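Local structure of 8-amino-8-demethylriboflavin N,N-dimethyltransferase (Streptomyces davawensis, 4D7K) at residues L38-A50 and E81-S95. The protein catalyses the two successive S-adenosylmethionine-dependent N-methylations that turn 8-amino-8-demethylriboflavin into the antibiotic roseoflavin. Residues are numbered along the deposited sequence; the frame is centred on the assembly and turned at random. Where two conformers were deposited one is given.
Sequences LPDLLADGPRTTA and EDSFELAPMGDLLRS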
loop_
_atom_site.group_PDB
_atom_site.type_symbol
_atom_site.label_atom_id
_atom_site.label_comp_id
_atom_site.label_asym_id
_atom_site.label_seq_id
_atom_site.Cartn_x
_atom_site.Cartn_y
_atom_site.Cartn_z
ATOM N N LEU A 38 -10.839 -16.568 -5.166
ATOM C CA LEU A 38 -11.161 -16.333 -6.570
ATOM C C LEU A 38 -10.108 -16.876 -7.545
ATOM O O LEU A 38 -10.479 -17.418 -8.586
ATOM C CB LEU A 38 -11.379 -14.839 -6.816
ATOM C CG LEU A 38 -12.647 -14.298 -6.158
ATOM C CD1 LEU A 38 -12.749 -12.791 -6.295
ATOM C CD2 LEU A 38 -13.867 -14.965 -6.756
ATOM N N PRO A 39 -8.799 -16.743 -7.225
ATOM C CA PRO A 39 -7.851 -17.324 -8.183
ATOM C C PRO A 39 -8.014 -18.828 -8.323
ATOM O O PRO A 39 -7.911 -19.359 -9.428
ATOM C CB PRO A 39 -6.486 -16.998 -7.572
ATOM C CG PRO A 39 -6.731 -15.831 -6.685
ATOM C CD PRO A 39 -8.097 -16.055 -6.127
ATOM N N ASP A 40 -8.268 -19.499 -7.203
ATOM C CA ASP A 40 -8.432 -20.943 -7.187
ATOM C C ASP A 40 -9.737 -21.357 -7.877
ATOM O O ASP A 40 -9.802 -22.390 -8.552
ATOM C CB ASP A 40 -8.387 -21.455 -5.744
ATOM C CG ASP A 40 -7.144 -20.979 -4.996
ATOM O OD1 ASP A 40 -6.106 -21.669 -5.061
ATOM O OD2 ASP A 40 -7.202 -19.912 -4.349
ATOM N N LEU A 41 -10.773 -20.540 -7.715
ATOM C CA LEU A 41 -12.045 -20.781 -8.384
ATOM C C LEU A 41 -11.917 -20.594 -9.899
ATOM O O LEU A 41 -12.693 -21.152 -10.665
ATOM C CB LEU A 41 -13.133 -19.852 -7.830
ATOM C CG LEU A 41 -13.729 -20.159 -6.454
ATOM C CD1 LEU A 41 -14.555 -18.981 -5.966
ATOM C CD2 LEU A 41 -14.578 -21.423 -6.507
ATOM N N LEU A 42 -10.934 -19.807 -10.324
ATOM C CA LEU A 42 -10.742 -19.537 -11.745
ATOM C C LEU A 42 -9.601 -20.369 -12.335
ATOM O O LEU A 42 -9.222 -20.188 -13.493
ATOM C CB LEU A 42 -10.474 -18.049 -11.965
ATOM C CG LEU A 42 -11.620 -17.074 -11.680
ATOM C CD1 LEU A 42 -11.101 -15.637 -11.591
ATOM C CD2 LEU A 42 -12.675 -17.186 -12.764
ATOM N N ALA A 43 -9.071 -21.292 -11.537
ATOM C CA ALA A 43 -7.889 -22.064 -11.917
ATOM C C ALA A 43 -8.072 -22.893 -13.184
ATOM O O ALA A 43 -7.092 -23.223 -13.849
ATOM C CB ALA A 43 -7.474 -22.978 -10.771
ATOM N N ASP A 44 -9.313 -23.236 -13.515
ATOM C CA ASP A 44 -9.561 -24.134 -14.639
ATOM C C ASP A 44 -10.266 -23.462 -15.814
ATOM O O ASP A 44 -10.662 -24.136 -16.761
ATOM C CB ASP A 44 -10.382 -25.343 -14.176
ATOM C CG ASP A 44 -9.593 -26.270 -13.272
ATOM O OD1 ASP A 44 -8.358 -26.102 -13.176
ATOM O OD2 ASP A 44 -10.203 -27.175 -12.662
ATOM N N GLY A 45 -10.424 -22.142 -15.757
ATOM C CA GLY A 45 -11.059 -21.416 -16.844
ATOM C C GLY A 45 -12.031 -20.348 -16.378
ATOM O O GLY A 45 -12.260 -20.194 -15.184
ATOM N N PRO A 46 -12.626 -19.615 -17.330
ATOM C CA PRO A 46 -13.448 -18.442 -17.009
ATOM C C PRO A 46 -14.774 -18.801 -16.350
ATOM O O PRO A 46 -15.317 -19.881 -16.573
ATOM C CB PRO A 46 -13.701 -17.792 -18.381
ATOM C CG PRO A 46 -12.861 -18.569 -19.373
ATOM C CD PRO A 46 -12.635 -19.913 -18.770
ATOM N N ARG A 47 -15.277 -17.889 -15.531
ATOM C CA ARG A 47 -16.574 -18.040 -14.886
ATOM C C ARG A 47 -17.316 -16.711 -14.950
ATOM O O ARG A 47 -16.692 -15.650 -14.989
ATOM C CB ARG A 47 -16.418 -18.493 -13.430
ATOM C CG ARG A 47 -15.597 -19.761 -13.230
ATOM C CD ARG A 47 -16.370 -20.995 -13.652
ATOM N NE ARG A 47 -17.605 -21.151 -12.890
ATOM C CZ ARG A 47 -18.584 -21.984 -13.225
ATOM N NH1 ARG A 47 -18.474 -22.737 -14.312
ATOM N NH2 ARG A 47 -19.671 -22.065 -12.474
ATOM N N THR A 48 -18.638 -16.762 -14.949
ATOM C CA THR A 48 -19.409 -15.534 -14.951
ATOM C C THR A 48 -19.493 -14.955 -13.544
ATOM O O THR A 48 -19.197 -15.636 -12.559
ATOM C CB THR A 48 -20.816 -15.763 -15.480
ATOM O OG1 THR A 48 -21.557 -16.507 -14.512
ATOM C CG2 THR A 48 -20.767 -16.543 -16.793
ATOM N N THR A 49 -19.900 -13.693 -13.455
ATOM C CA THR A 49 -20.113 -13.041 -12.169
ATOM C C THR A 49 -21.128 -13.806 -11.326
ATOM O O THR A 49 -20.906 -14.043 -10.140
ATOM C CB THR A 49 -20.600 -11.595 -12.351
ATOM O OG1 THR A 49 -19.650 -10.870 -13.139
ATOM C CG2 THR A 49 -20.755 -10.914 -11.002
ATOM N N ALA A 50 -22.237 -14.189 -11.949
ATOM C CA ALA A 50 -23.290 -14.940 -11.275
ATOM C C ALA A 50 -22.760 -16.222 -10.641
ATOM O O ALA A 50 -23.097 -16.539 -9.500
ATOM C CB ALA A 50 -24.410 -15.261 -12.245
ATOM N N GLU A 81 -19.413 -11.820 -22.024
ATOM C CA GLU A 81 -20.554 -12.369 -21.289
ATOM C C GLU A 81 -20.335 -12.305 -19.776
ATOM O O GLU A 81 -20.523 -13.296 -19.069
ATOM C CB GLU A 81 -20.861 -13.803 -21.730
ATOM C CG GLU A 81 -21.042 -13.950 -23.233
ATOM C CD GLU A 81 -21.930 -12.871 -23.822
ATOM O OE1 GLU A 81 -23.091 -12.744 -23.381
ATOM O OE2 GLU A 81 -21.463 -12.143 -24.725
ATOM N N ASP A 82 -19.943 -11.124 -19.299
ATOM C CA ASP A 82 -19.815 -10.835 -17.869
ATOM C C ASP A 82 -18.978 -11.886 -17.132
ATOM O O ASP A 82 -19.412 -12.450 -16.131
ATOM C CB ASP A 82 -21.210 -10.719 -17.240
ATOM C CG ASP A 82 -21.187 -10.079 -15.862
ATOM O OD1 ASP A 82 -20.160 -9.462 -15.507
ATOM O OD2 ASP A 82 -22.203 -10.189 -15.139
ATOM N N SER A 83 -17.776 -12.146 -17.639
ATOM C CA SER A 83 -16.928 -13.195 -17.085
ATOM C C SER A 83 -15.538 -12.684 -16.733
ATOM O O SER A 83 -15.143 -11.595 -17.140
ATOM C CB SER A 83 -16.812 -14.364 -18.070
ATOM O OG SER A 83 -18.068 -14.980 -18.289
ATOM N N PHE A 84 -14.801 -13.484 -15.965
ATOM C CA PHE A 84 -13.432 -13.145 -15.614
ATOM C C PHE A 84 -12.553 -14.378 -15.676
ATOM O O PHE A 84 -13.025 -15.496 -15.486
ATOM C CB PHE A 84 -13.373 -12.508 -14.222
ATOM C CG PHE A 84 -14.130 -11.214 -14.124
ATOM C CD1 PHE A 84 -15.482 -11.206 -13.820
ATOM C CD2 PHE A 84 -13.493 -10.009 -14.361
ATOM C CE1 PHE A 84 -16.185 -10.018 -13.752
ATOM C CE2 PHE A 84 -14.189 -8.813 -14.288
ATOM C CZ PHE A 84 -15.537 -8.817 -13.982
ATOM N N GLU A 85 -11.275 -14.175 -15.968
ATOM C CA GLU A 85 -10.314 -15.265 -15.942
ATOM C C GLU A 85 -8.982 -14.755 -15.414
ATOM O O GLU A 85 -8.821 -13.562 -15.175
ATOM C CB GLU A 85 -10.152 -15.893 -17.330
ATOM C CG GLU A 85 -9.472 -15.024 -18.372
ATOM C CD GLU A 85 -9.359 -15.735 -19.714
ATOM O OE1 GLU A 85 -10.120 -16.703 -19.924
ATOM O OE2 GLU A 85 -8.517 -15.338 -20.551
ATOM N N LEU A 86 -8.033 -15.665 -15.232
ATOM C CA LEU A 86 -6.751 -15.335 -14.622
ATOM C C LEU A 86 -5.789 -14.603 -15.552
ATOM O O LEU A 86 -5.496 -15.075 -16.646
ATOM C CB LEU A 86 -6.074 -16.610 -14.118
ATOM C CG LEU A 86 -6.620 -17.225 -12.830
ATOM C CD1 LEU A 86 -5.938 -18.554 -12.560
ATOM C CD2 LEU A 86 -6.428 -16.269 -11.657
ATOM N N ALA A 87 -5.292 -13.456 -15.099
ATOM C CA ALA A 87 -4.115 -12.835 -15.705
ATOM C C ALA A 87 -2.886 -13.422 -15.000
ATOM O O ALA A 87 -3.033 -14.038 -13.945
ATOM C CB ALA A 87 -4.171 -11.308 -15.566
ATOM N N PRO A 88 -1.679 -13.252 -15.573
ATOM C CA PRO A 88 -0.477 -13.826 -14.945
ATOM C C PRO A 88 -0.287 -13.510 -13.451
ATOM O O PRO A 88 0.110 -14.397 -12.697
ATOM C CB PRO A 88 0.661 -13.212 -15.765
ATOM C CG PRO A 88 0.066 -13.044 -17.129
ATOM C CD PRO A 88 -1.376 -12.663 -16.893
ATOM N N MET A 89 -0.563 -12.279 -13.028
ATOM C CA MET A 89 -0.335 -11.899 -11.638
ATOM C C MET A 89 -1.318 -12.601 -10.693
ATOM O O MET A 89 -0.952 -13.004 -9.587
ATOM C CB MET A 89 -0.433 -10.376 -11.485
ATOM C CG MET A 89 0.227 -9.829 -10.232
ATOM S SD MET A 89 0.287 -8.021 -10.173
ATOM C CE MET A 89 -1.436 -7.648 -9.868
ATOM N N GLY A 90 -2.564 -12.753 -11.131
ATOM C CA GLY A 90 -3.559 -13.466 -10.346
ATOM C C GLY A 90 -3.236 -14.944 -10.202
ATOM O O GLY A 90 -3.568 -15.576 -9.193
ATOM N N ASP A 91 -2.578 -15.491 -11.219
ATOM C CA ASP A 91 -2.174 -16.893 -11.219
ATOM C C ASP A 91 -1.241 -17.200 -10.045
ATOM O O ASP A 91 -1.314 -18.272 -9.445
ATOM C CB ASP A 91 -1.497 -17.245 -12.550
ATOM C CG ASP A 91 -1.414 -18.745 -12.789
ATOM O OD1 ASP A 91 -2.394 -19.461 -12.489
ATOM O OD2 ASP A 91 -0.364 -19.212 -13.277
ATOM N N LEU A 92 -0.375 -16.247 -9.709
ATOM C CA LEU A 92 0.576 -16.423 -8.613
ATOM C C LEU A 92 -0.092 -16.329 -7.243
ATOM O O LEU A 92 0.542 -16.581 -6.217
ATOM C CB LEU A 92 1.695 -15.386 -8.707
ATOM C CG LEU A 92 2.575 -15.430 -9.954
ATOM C CD1 LEU A 92 3.571 -14.274 -9.945
ATOM C CD2 LEU A 92 3.289 -16.770 -10.058
ATOM N N LEU A 93 -1.365 -15.953 -7.226
ATOM C CA LEU A 93 -2.095 -15.838 -5.975
ATOM C C LEU A 93 -2.894 -17.110 -5.703
ATOM O O LEU A 93 -3.705 -17.155 -4.779
ATOM C CB LEU A 93 -3.007 -14.608 -5.986
ATOM C CG LEU A 93 -2.278 -13.262 -6.059
ATOM C CD1 LEU A 93 -3.249 -12.093 -6.033
ATOM C CD2 LEU A 93 -1.276 -13.133 -4.930
ATOM N N ARG A 94 -2.659 -18.142 -6.508
ATOM C CA ARG A 94 -3.201 -19.467 -6.214
ATOM C C ARG A 94 -2.306 -20.165 -5.204
ATOM O O ARG A 94 -1.084 -20.087 -5.296
ATOM C CB ARG A 94 -3.317 -20.332 -7.474
ATOM C CG ARG A 94 -4.309 -19.846 -8.505
ATOM C CD ARG A 94 -4.441 -20.845 -9.653
ATOM N NE ARG A 94 -3.160 -21.162 -10.285
ATOM C CZ ARG A 94 -2.550 -22.343 -10.196
ATOM N NH1 ARG A 94 -3.099 -23.330 -9.499
ATOM N NH2 ARG A 94 -1.388 -22.536 -10.807
ATOM N N SER A 95 -2.919 -20.852 -4.249
ATOM C CA SER A 95 -2.172 -21.617 -3.261
ATOM C C SER A 95 -1.340 -22.705 -3.935
ATOM O O SER A 95 -0.209 -22.978 -3.529
ATOM C CB SER A 95 -3.128 -22.238 -2.241
ATOM O OG SER A 95 -4.213 -21.366 -1.962
HETATM O O HOH W 1 -6.174 -17.647 -3.690
HETATM O O HOH W 2 -8.798 -18.367 -15.466
#
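R47 and F84 form an antiparallel hydrogen-bonded pair that joins the short strand 47-48 to the edge of the hairpin 76-86, as in the wing of a winged-helix dimerisation domain. F84 N reaches R47 O at 3.0 Å, and R47 N returns a bond to F84 O. The side chains of both residues leave the same face of the sheet, where R47 turns to D51. Just beyond, T49 and D82 make a double link. T49 N binds D82 O, while T49 OG1 donates to D82 OD1 at 2.8 Å from above the carboxylate plane. CG of D82 stands anti to the backbone N (chi1 -165°), which brings the carboxylate across to the T49 hydroxyl, and R64 holds its other oxygen. T49 OG1 also lies at the edge of the F84 ring, in its plane, 3.6 Å from F84 CE1.

On the far side of P46, where residues 42-45 form a type I turn, a water bridges L42 O and L86 N. Here L86 lies against P39 and L42, at the end of helix 38-41, its CG 4.0 Å from L42 CB. The P39 ring wedges between L86, the CB of L93 and the aliphatic part of R94, whose NE forms a salt bridge with D91 OD1. Beyond P39, D40 OD2 accepts from a second water, 2.6 Å away, that also donates to L93 O.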